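PDB 7E6I: glucose-6-phosphate 1-dehydrogenase from Kluyveromyces lactis, which catalyses the NADP+-dependent oxidation of glucose 6-phosphate to 6-phosphogluconolactone, the rate-limiting first step of the oxidative pentose phosphate pathway. Local coordinates for residues A2-D6 and E115-L119; N8-F14 and T41-Y47; K22-P27 and K60-L65. All coordinates share one frame; numbering follows the deposited sequence.

Interaction 1. Residues A2-D6 and E115-L119; sequences ATQFD and EPHRL
Thr-3 sets its methyl CG2 anti to the backbone N, which brings it to 4.0 Å from NE2 of the His-117 imidazole, the two side chains crossing at about a right angle. That same NE2 donates to Glu-115 OE1 (2.7 Å), which lies close to the imidazole plane, so the carboxylate helps fix the turn of the ring. Gln-4 adds its carbonyl, whose O comes to 3.9 Å from His-117 CE1. Phe-5 carries the contact. Its ring takes His-117 CB over the centre of one face, 3.7 Å from the centroid, and the imidazole continues beyond in a nearly parallel plane (4°), slid so far that the two rings barely overlap. His-117 opens strand 117-122, a central strand of the parallel sheet of the Rossmann-type coenzyme domain; the N-terminal tail thus lies across the start of this strand before entering strand 10-14. The CE2 corner of the Phe-5 ring reaches farther along it, 3.7 Å from Arg-118 N, and Arg-148 makes a cation-pi contact with the same ring. At Asp-6 the backbone N donates to a water at 2.6 Å, which also bonds His-117 ND1 and so gives the imidazole a polar partner at each nitrogen.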
loop_
_atom_site.group_PDB
_atom_site.type_symbol
_atom_site.label_atom_id
_atom_site.label_comp_id
_atom_site.label_asym_id
_atom_site.label_seq_id
_atom_site.Cartn_x
_atom_site.Cartn_y
_atom_site.Cartn_z
ATOM N N ALA A 2 5.976 -20.084 -11.197
ATOM C CA ALA A 2 7.284 -19.551 -10.849
ATOM C C ALA A 2 7.930 -20.428 -9.780
ATOM O O ALA A 2 7.257 -21.117 -9.007
ATOM C CB ALA A 2 7.182 -18.109 -10.348
ATOM N N THR A 3 9.256 -20.403 -9.746
ATOM C CA THR A 3 9.988 -21.249 -8.818
ATOM C C THR A 3 9.882 -20.719 -7.396
ATOM O O THR A 3 10.110 -19.529 -7.146
ATOM C CB THR A 3 11.446 -21.331 -9.251
ATOM O OG1 THR A 3 11.505 -21.647 -10.650
ATOM C CG2 THR A 3 12.180 -22.392 -8.442
ATOM N N GLN A 4 9.545 -21.597 -6.456
ATOM C CA GLN A 4 9.448 -21.198 -5.060
ATOM C C GLN A 4 10.802 -21.327 -4.367
ATOM O O GLN A 4 11.591 -22.225 -4.662
ATOM C CB GLN A 4 8.396 -22.025 -4.336
ATOM C CG GLN A 4 6.989 -21.844 -4.928
ATOM C CD GLN A 4 5.921 -22.562 -4.119
ATOM O OE1 GLN A 4 6.230 -23.283 -3.163
ATOM N NE2 GLN A 4 4.662 -22.379 -4.501
ATOM N N PHE A 5 11.074 -20.386 -3.467
ATOM C CA PHE A 5 12.318 -20.316 -2.710
ATOM C C PHE A 5 12.060 -20.950 -1.349
ATOM O O PHE A 5 11.243 -20.440 -0.572
ATOM C CB PHE A 5 12.781 -18.866 -2.519
ATOM C CG PHE A 5 13.365 -18.209 -3.755
ATOM C CD1 PHE A 5 13.281 -18.807 -5.004
ATOM C CD2 PHE A 5 13.987 -16.954 -3.653
ATOM C CE1 PHE A 5 13.806 -18.173 -6.135
ATOM C CE2 PHE A 5 14.523 -16.303 -4.776
ATOM C CZ PHE A 5 14.430 -16.914 -6.020
ATOM N N ASP A 6 12.760 -22.049 -1.056
ATOM C CA ASP A 6 12.585 -22.758 0.208
ATOM C C ASP A 6 13.928 -22.964 0.899
ATOM O O ASP A 6 14.281 -22.207 1.806
ATOM C CB ASP A 6 11.884 -24.100 -0.023
ATOM C CG ASP A 6 11.185 -24.638 1.230
ATOM O OD1 ASP A 6 11.264 -23.996 2.306
ATOM O OD2 ASP A 6 10.551 -25.718 1.133
ATOM N N GLU A 115 21.263 -24.469 -8.144
ATOM C CA GLU A 115 20.531 -23.301 -8.629
ATOM C C GLU A 115 20.433 -22.309 -7.481
ATOM O O GLU A 115 19.569 -22.450 -6.599
ATOM C CB GLU A 115 19.142 -23.685 -9.129
ATOM C CG GLU A 115 18.329 -22.536 -9.659
ATOM C CD GLU A 115 16.961 -22.997 -10.128
ATOM O OE1 GLU A 115 16.142 -23.416 -9.276
ATOM O OE2 GLU A 115 16.716 -22.965 -11.353
ATOM N N PRO A 116 21.307 -21.311 -7.442
ATOM C CA PRO A 116 21.190 -20.276 -6.408
ATOM C C PRO A 116 19.810 -19.621 -6.429
ATOM O O PRO A 116 19.279 -19.275 -7.490
ATOM C CB PRO A 116 22.298 -19.281 -6.776
ATOM C CG PRO A 116 23.216 -20.020 -7.696
ATOM C CD PRO A 116 22.398 -21.051 -8.396
ATOM N N HIS A 117 19.218 -19.478 -5.244
ATOM C CA HIS A 117 17.964 -18.751 -5.053
ATOM C C HIS A 117 18.260 -17.558 -4.150
ATOM O O HIS A 117 18.505 -17.732 -2.950
ATOM C CB HIS A 117 16.893 -19.632 -4.418
ATOM C CG HIS A 117 16.391 -20.731 -5.299
ATOM N ND1 HIS A 117 15.657 -21.792 -4.811
ATOM C CD2 HIS A 117 16.521 -20.944 -6.631
ATOM C CE1 HIS A 117 15.348 -22.606 -5.806
ATOM N NE2 HIS A 117 15.863 -22.116 -6.921
ATOM N N ARG A 118 18.230 -16.349 -4.709
ATOM C CA ARG A 118 18.674 -15.156 -3.993
ATOM C C ARG A 118 17.614 -14.063 -4.029
ATOM O O ARG A 118 17.148 -13.669 -5.107
ATOM C CB ARG A 118 19.992 -14.626 -4.583
ATOM C CG ARG A 118 21.080 -15.685 -4.650
ATOM C CD ARG A 118 22.336 -15.172 -5.292
ATOM N NE ARG A 118 23.369 -16.202 -5.348
ATOM C CZ ARG A 118 24.302 -16.265 -6.288
ATOM N NH1 ARG A 118 24.334 -15.356 -7.256
ATOM N NH2 ARG A 118 25.204 -17.228 -6.259
ATOM N N LEU A 119 17.243 -13.572 -2.847
ATOM C CA LEU A 119 16.350 -12.432 -2.707
ATOM C C LEU A 119 17.163 -11.249 -2.189
ATOM O O LEU A 119 17.885 -11.373 -1.194
ATOM C CB LEU A 119 15.182 -12.753 -1.763
ATOM C CG LEU A 119 14.092 -11.683 -1.548
ATOM C CD1 LEU A 119 13.337 -11.433 -2.846
ATOM C CD2 LEU A 119 13.106 -12.056 -0.423
HETATM O O HOH W 1 14.902 -22.357 -2.507
#

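Interaction 2. Residues N8-F14 and T41-Y47; sequences NTVITIF and TTKIIGY
Ile-13 and Ile-44 lie side by side, pointing the same way, with CD1 of Ile-13 at 3.6 Å from CG2 of Ile-44. Farther back on this face, Ile-11 CD1 touches the methyl CG2 of Thr-42; Leu-29 and Phe-26 of helix 19-34 pack over the isoleucines. On the other face, Val-10 CG2, anti to its backbone N, meets Ile-45 CD1 at 3.8 Å. At the C-terminal end of that face the Phe-14 and Tyr-47 rings meet at a slant, planes at 37°, with Phe-14 CE2 over the Tyr-47 face and 3.5 Å from Tyr-47 CD1; Tyr-47 OH is bonded beyond the pair to Pro-90 O. Between the two faces runs a parallel backbone pairing. Ile-11 gives its N to Lys-43 O and its O to Ile-45 N (2.8 Å, 170°), and Ile-13 uses its N and O likewise toward Ile-45 O and Tyr-47 N. Lys-43 N to Thr-9 O (2.9 Å) starts the series. At the polar edge, Asn-8 N donates to Thr-41 OG1 (2.6 Å), a side-chain bond where the pairing fades into loop. Strands 10-14 and 43-48, joined through helix 19-34, make the first beta-alpha-beta crossover of the Rossmann fold, which in this family binds NADP+.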
loop_
_atom_site.group_PDB
_atom_site.type_symbol
_atom_site.label_atom_id
_atom_site.label_comp_id
_atom_site.label_asym_id
_atom_site.label_seq_id
_atom_site.Cartn_x
_atom_site.Cartn_y
_atom_site.Cartn_z
ATOM N N ASN A 8 18.019 -23.176 1.500
ATOM C CA ASN A 8 19.308 -22.574 1.143
ATOM C C ASN A 8 19.146 -21.289 0.336
ATOM O O ASN A 8 20.034 -20.903 -0.432
ATOM C CB ASN A 8 20.192 -23.579 0.398
ATOM C CG ASN A 8 20.239 -24.921 1.092
ATOM O OD1 ASN A 8 20.335 -24.989 2.319
ATOM N ND2 ASN A 8 20.129 -25.995 0.318
ATOM N N THR A 9 18.019 -20.609 0.514
ATOM C CA THR A 9 17.850 -19.278 -0.040
ATOM C C THR A 9 18.621 -18.260 0.788
ATOM O O THR A 9 18.613 -18.295 2.024
ATOM C CB THR A 9 16.372 -18.911 -0.086
ATOM O OG1 THR A 9 15.717 -19.453 1.067
ATOM C CG2 THR A 9 15.753 -19.528 -1.284
ATOM N N VAL A 10 19.305 -17.355 0.104
ATOM C CA VAL A 10 20.011 -16.270 0.767
ATOM C C VAL A 10 19.220 -14.988 0.539
ATOM O O VAL A 10 18.953 -14.591 -0.604
ATOM C CB VAL A 10 21.468 -16.156 0.289
ATOM C CG1 VAL A 10 21.552 -16.409 -1.199
ATOM C CG2 VAL A 10 22.069 -14.790 0.669
ATOM N N ILE A 11 18.814 -14.365 1.633
ATOM C CA ILE A 11 18.133 -13.084 1.610
ATOM C C ILE A 11 19.137 -12.040 2.075
ATOM O O ILE A 11 19.592 -12.083 3.224
ATOM C CB ILE A 11 16.885 -13.103 2.505
ATOM C CG1 ILE A 11 15.862 -14.109 1.971
ATOM C CG2 ILE A 11 16.273 -11.731 2.619
ATOM C CD1 ILE A 11 14.770 -14.467 2.984
ATOM N N THR A 12 19.490 -11.107 1.192
ATOM C CA THR A 12 20.331 -9.972 1.556
ATOM C C THR A 12 19.469 -8.721 1.680
ATOM O O THR A 12 18.773 -8.350 0.730
ATOM C CB THR A 12 21.440 -9.742 0.530
ATOM O OG1 THR A 12 22.121 -10.970 0.267
ATOM C CG2 THR A 12 22.425 -8.725 1.055
ATOM N N ILE A 13 19.535 -8.067 2.838
ATOM C CA ILE A 13 18.795 -6.832 3.101
ATOM C C ILE A 13 19.786 -5.678 3.015
ATOM O O ILE A 13 20.562 -5.439 3.944
ATOM C CB ILE A 13 18.093 -6.852 4.464
ATOM C CG1 ILE A 13 17.072 -7.982 4.539
ATOM C CG2 ILE A 13 17.388 -5.531 4.719
ATOM C CD1 ILE A 13 17.661 -9.280 5.022
ATOM N N PHE A 14 19.753 -4.951 1.906
ATOM C CA PHE A 14 20.570 -3.758 1.767
ATOM C C PHE A 14 19.959 -2.602 2.550
ATOM O O PHE A 14 18.737 -2.489 2.682
ATOM C CB PHE A 14 20.720 -3.383 0.297
ATOM C CG PHE A 14 21.752 -4.206 -0.430
ATOM C CD1 PHE A 14 21.435 -5.461 -0.930
ATOM C CD2 PHE A 14 23.035 -3.720 -0.621
ATOM C CE1 PHE A 14 22.386 -6.215 -1.606
ATOM C CE2 PHE A 14 23.983 -4.467 -1.292
ATOM C CZ PHE A 14 23.662 -5.718 -1.785
ATOM N N THR A 41 17.052 -23.221 6.790
ATOM C CA THR A 41 18.291 -23.180 6.026
ATOM C C THR A 41 18.479 -21.879 5.264
ATOM O O THR A 41 19.259 -21.841 4.306
ATOM C CB THR A 41 18.344 -24.354 5.050
ATOM O OG1 THR A 41 17.505 -24.080 3.925
ATOM C CG2 THR A 41 17.880 -25.615 5.738
ATOM N N THR A 42 17.790 -20.819 5.666
ATOM C CA THR A 42 17.822 -19.554 4.952
ATOM C C THR A 42 18.959 -18.711 5.500
ATOM O O THR A 42 19.061 -18.525 6.716
ATOM C CB THR A 42 16.498 -18.804 5.124
ATOM O OG1 THR A 42 15.442 -19.514 4.461
ATOM C CG2 THR A 42 16.599 -17.393 4.551
ATOM N N LYS A 43 19.801 -18.179 4.615
ATOM C CA LYS A 43 20.878 -17.297 5.052
ATOM C C LYS A 43 20.438 -15.839 4.935
ATOM O O LYS A 43 20.200 -15.340 3.831
ATOM C CB LYS A 43 22.162 -17.545 4.258
ATOM C CG LYS A 43 23.375 -16.865 4.890
ATOM C CD LYS A 43 24.692 -17.564 4.561
ATOM C CE LYS A 43 25.844 -16.961 5.348
ATOM N NZ LYS A 43 25.355 -15.912 6.293
ATOM N N ILE A 44 20.348 -15.153 6.069
ATOM C CA ILE A 44 19.927 -13.757 6.110
ATOM C C ILE A 44 21.152 -12.881 6.325
ATOM O O ILE A 44 21.831 -12.994 7.354
ATOM C CB ILE A 44 18.878 -13.522 7.204
ATOM C CG1 ILE A 44 17.751 -14.540 7.064
ATOM C CG2 ILE A 44 18.309 -12.142 7.086
ATOM C CD1 ILE A 44 16.612 -14.309 8.009
ATOM N N ILE A 45 21.421 -11.995 5.366
ATOM C CA ILE A 45 22.608 -11.136 5.360
ATOM C C ILE A 45 22.170 -9.675 5.305
ATOM O O ILE A 45 21.484 -9.263 4.356
ATOM C CB ILE A 45 23.525 -11.438 4.169
ATOM C CG1 ILE A 45 23.961 -12.899 4.146
ATOM C CG2 ILE A 45 24.718 -10.523 4.194
ATOM C CD1 ILE A 45 24.713 -13.255 2.883
ATOM N N GLY A 46 22.604 -8.888 6.280
ATOM C CA GLY A 46 22.374 -7.464 6.278
ATOM C C GLY A 46 23.606 -6.726 5.796
ATOM O O GLY A 46 24.691 -6.896 6.345
ATOM N N TYR A 47 23.427 -5.891 4.775
ATOM C CA TYR A 47 24.504 -5.130 4.154
ATOM C C TYR A 47 24.231 -3.639 4.314
ATOM O O TYR A 47 23.109 -3.183 4.072
ATOM C CB TYR A 47 24.625 -5.512 2.664
ATOM C CG TYR A 47 25.763 -4.896 1.861
ATOM C CD1 TYR A 47 25.784 -3.541 1.564
ATOM C CD2 TYR A 47 26.782 -5.688 1.348
ATOM C CE1 TYR A 47 26.811 -2.988 0.813
ATOM C CE2 TYR A 47 27.811 -5.144 0.597
ATOM C CZ TYR A 47 27.821 -3.798 0.331
ATOM O OH TYR A 47 28.847 -3.256 -0.415
#

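Interaction 3. Residues K22-P27 and K60-L65; sequences KKKTFP and KVKPFL
Val-61, whose CB meets Phe-26 CB, has its carbonyl O held by two amides: Phe-64 N at 2.8 Å and, weakly, Leu-65 N at 3.4 Å. This turn, following on from helix 54-61, presents the Phe-64 ring to helix 19-34. Lys-23 lays its aliphatic chain over one face of that ring, CG standing 3.6 Å from the centroid and 15° off the normal, a CH-pi contact; Pro-63 CB lies on the opposite face. Lys-22 passes obliquely by the ring, its CD near CE2, and its carbonyl O comes to 3.4 Å from Phe-64 CB. Beside that carbonyl, Pro-27 CG packs on Phe-64 CB at 3.7 Å, the proline and phenylalanine side chains side by side. Leu-65 extends the apolar seam, setting CD2 at 3.9 Å from Pro-27 CA. With an alanine at Phe-64, the Lys-23 methylenes would probably lose the ring face they lie on, and a gap would be likely to open beside Lys-22 CD. At the polar end CG of Lys-22 sits between its backbone N and carbonyl carbon (chi1 66°), sending the chain toward Lys-60, whose NZ comes to 3.3 Å from Lys-22 CE. The two NZ atoms stand 4.3 Å apart, yet each has its own partner, Asp-19 OD1 for Lys-22 and Ser-17 O for Lys-60. Asp-19, Ser-17 and Lys-22 are all assigned to the NADP+ site from related proteins. The chemistry thus divides in two: carbon surfaces hold the segments together, while the lysine nitrogens gather at one end, consistent with Lys-22 being placed by Asp-19 at the probable NADP+ site.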
loop_
_atom_site.group_PDB
_atom_site.type_symbol
_atom_site.label_atom_id
_atom_site.label_comp_id
_atom_site.label_asym_id
_atom_site.label_seq_id
_atom_site.Cartn_x
_atom_site.Cartn_y
_atom_site.Cartn_z
ATOM N N LYS A 22 15.278 -2.330 10.334
ATOM C CA LYS A 22 15.273 -2.917 11.668
ATOM C C LYS A 22 13.876 -2.982 12.263
ATOM O O LYS A 22 13.594 -3.879 13.064
ATOM C CB LYS A 22 16.224 -2.155 12.599
ATOM C CG LYS A 22 15.839 -0.720 12.919
ATOM C CD LYS A 22 16.778 -0.144 14.001
ATOM C CE LYS A 22 17.140 1.328 13.735
ATOM N NZ LYS A 22 16.443 2.266 14.672
ATOM N N LYS A 23 12.991 -2.064 11.885
ATOM C CA LYS A 23 11.647 -2.043 12.445
ATOM C C LYS A 23 10.622 -2.786 11.601
ATOM O O LYS A 23 9.542 -3.102 12.114
ATOM C CB LYS A 23 11.167 -0.604 12.629
ATOM C CG LYS A 23 11.949 0.186 13.653
ATOM C CD LYS A 23 11.212 1.468 13.996
ATOM C CE LYS A 23 12.180 2.556 14.406
ATOM N NZ LYS A 23 11.611 3.909 14.178
ATOM N N LYS A 24 10.914 -3.065 10.330
ATOM C CA LYS A 24 9.904 -3.674 9.470
ATOM C C LYS A 24 10.419 -4.907 8.739
ATOM O O LYS A 24 9.798 -5.974 8.813
ATOM C CB LYS A 24 9.375 -2.650 8.467
ATOM C CG LYS A 24 8.690 -1.465 9.127
ATOM C CD LYS A 24 7.185 -1.675 9.192
ATOM C CE LYS A 24 6.495 -0.597 10.014
ATOM N NZ LYS A 24 5.046 -0.513 9.660
ATOM N N THR A 25 11.544 -4.783 8.029
ATOM C CA THR A 25 12.002 -5.902 7.209
ATOM C C THR A 25 12.399 -7.090 8.073
ATOM O O THR A 25 11.884 -8.203 7.893
ATOM C CB THR A 25 13.169 -5.478 6.321
ATOM O OG1 THR A 25 12.944 -4.152 5.833
ATOM C CG2 THR A 25 13.317 -6.448 5.146
ATOM N N PHE A 26 13.307 -6.874 9.023
ATOM C CA PHE A 26 13.747 -7.969 9.876
ATOM C C PHE A 26 12.615 -8.466 10.770
ATOM O O PHE A 26 12.445 -9.686 10.907
ATOM C CB PHE A 26 14.977 -7.556 10.688
ATOM C CG PHE A 26 16.256 -7.720 9.924
ATOM C CD1 PHE A 26 16.920 -8.938 9.914
ATOM C CD2 PHE A 26 16.756 -6.680 9.151
ATOM C CE1 PHE A 26 18.090 -9.103 9.180
ATOM C CE2 PHE A 26 17.920 -6.836 8.417
ATOM C CZ PHE A 26 18.586 -8.051 8.434
ATOM N N PRO A 27 11.810 -7.587 11.383
ATOM C CA PRO A 27 10.647 -8.108 12.118
ATOM C C PRO A 27 9.713 -8.940 11.249
ATOM O O PRO A 27 9.148 -9.934 11.731
ATOM C CB PRO A 27 9.979 -6.836 12.658
ATOM C CG PRO A 27 11.102 -5.873 12.807
ATOM C CD PRO A 27 12.003 -6.146 11.639
ATOM N N LYS A 60 20.429 -4.853 17.338
ATOM C CA LYS A 60 19.717 -3.682 16.843
ATOM C C LYS A 60 18.262 -4.015 16.517
ATOM O O LYS A 60 17.366 -3.187 16.723
ATOM C CB LYS A 60 20.439 -3.124 15.616
ATOM C CG LYS A 60 20.202 -1.649 15.332
ATOM C CD LYS A 60 20.978 -1.209 14.087
ATOM C CE LYS A 60 21.390 0.264 14.156
ATOM N NZ LYS A 60 20.420 1.158 13.446
ATOM N N VAL A 61 17.998 -5.220 16.019
ATOM C CA VAL A 61 16.673 -5.537 15.490
ATOM C C VAL A 61 15.821 -6.288 16.510
ATOM O O VAL A 61 14.588 -6.212 16.469
ATOM C CB VAL A 61 16.783 -6.329 14.173
ATOM C CG1 VAL A 61 17.834 -5.712 13.258
ATOM C CG2 VAL A 61 17.106 -7.772 14.448
ATOM N N LYS A 62 16.470 -7.002 17.443
ATOM C CA LYS A 62 15.817 -7.745 18.519
ATOM C C LYS A 62 14.715 -6.948 19.218
ATOM O O LYS A 62 13.644 -7.506 19.489
ATOM C CB LYS A 62 16.861 -8.210 19.539
ATOM C CG LYS A 62 16.352 -9.195 20.578
ATOM C CD LYS A 62 17.506 -9.965 21.222
ATOM C CE LYS A 62 17.040 -10.815 22.407
ATOM N NZ LYS A 62 17.851 -12.063 22.593
ATOM N N PRO A 63 14.908 -5.658 19.527
ATOM C CA PRO A 63 13.829 -4.904 20.190
ATOM C C PRO A 63 12.575 -4.765 19.363
ATOM O O PRO A 63 11.574 -4.263 19.883
ATOM C CB PRO A 63 14.458 -3.531 20.452
ATOM C CG PRO A 63 15.896 -3.791 20.492
ATOM C CD PRO A 63 16.149 -4.861 19.485
ATOM N N PHE A 64 12.584 -5.185 18.101
ATOM C CA PHE A 64 11.436 -4.991 17.234
ATOM C C PHE A 64 10.798 -6.287 16.781
ATOM O O PHE A 64 9.677 -6.251 16.255
ATOM C CB PHE A 64 11.835 -4.153 16.011
ATOM C CG PHE A 64 12.368 -2.799 16.373
ATOM C CD1 PHE A 64 11.513 -1.792 16.785
ATOM C CD2 PHE A 64 13.732 -2.546 16.344
ATOM C CE1 PHE A 64 12.008 -0.540 17.136
ATOM C CE2 PHE A 64 14.231 -1.309 16.687
ATOM C CZ PHE A 64 13.373 -0.302 17.084
ATOM N N LEU A 65 11.460 -7.422 16.980
ATOM C CA LEU A 65 10.821 -8.699 16.725
ATOM C C LEU A 65 9.592 -8.830 17.615
ATOM O O LEU A 65 9.591 -8.387 18.766
ATOM C CB LEU A 65 11.802 -9.837 16.980
ATOM C CG LEU A 65 13.206 -9.701 16.380
ATOM C CD1 LEU A 65 13.913 -11.051 16.394
ATOM C CD2 LEU A 65 13.189 -9.125 14.961
#

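How the interactions relate
All three contacts belong to the N-terminal Rossmann-type domain. Interactions 1 and 2, with centres about 12 Å apart, share its parallel sheet: strand 10-14 lies between strands 43-48 and 117-122, and Leu-119 probably hydrogen-bonds by its N to Val-10 O and by its O to Thr-12 N. Interaction 3 lies about 15 Å from interaction 2, centre to centre, where Phe-26 of helix 19-34 packs on Ile-13 and Ile-44. Interactions 1 and 3 do not touch, their centres being about 24 Å apart. Along the chain, interactions 2 and 3 interleave, and both are nested within the loop that interaction 1 closes. Together they run from the N-terminal tail through the sheet to a helix of the probable NADP+ site.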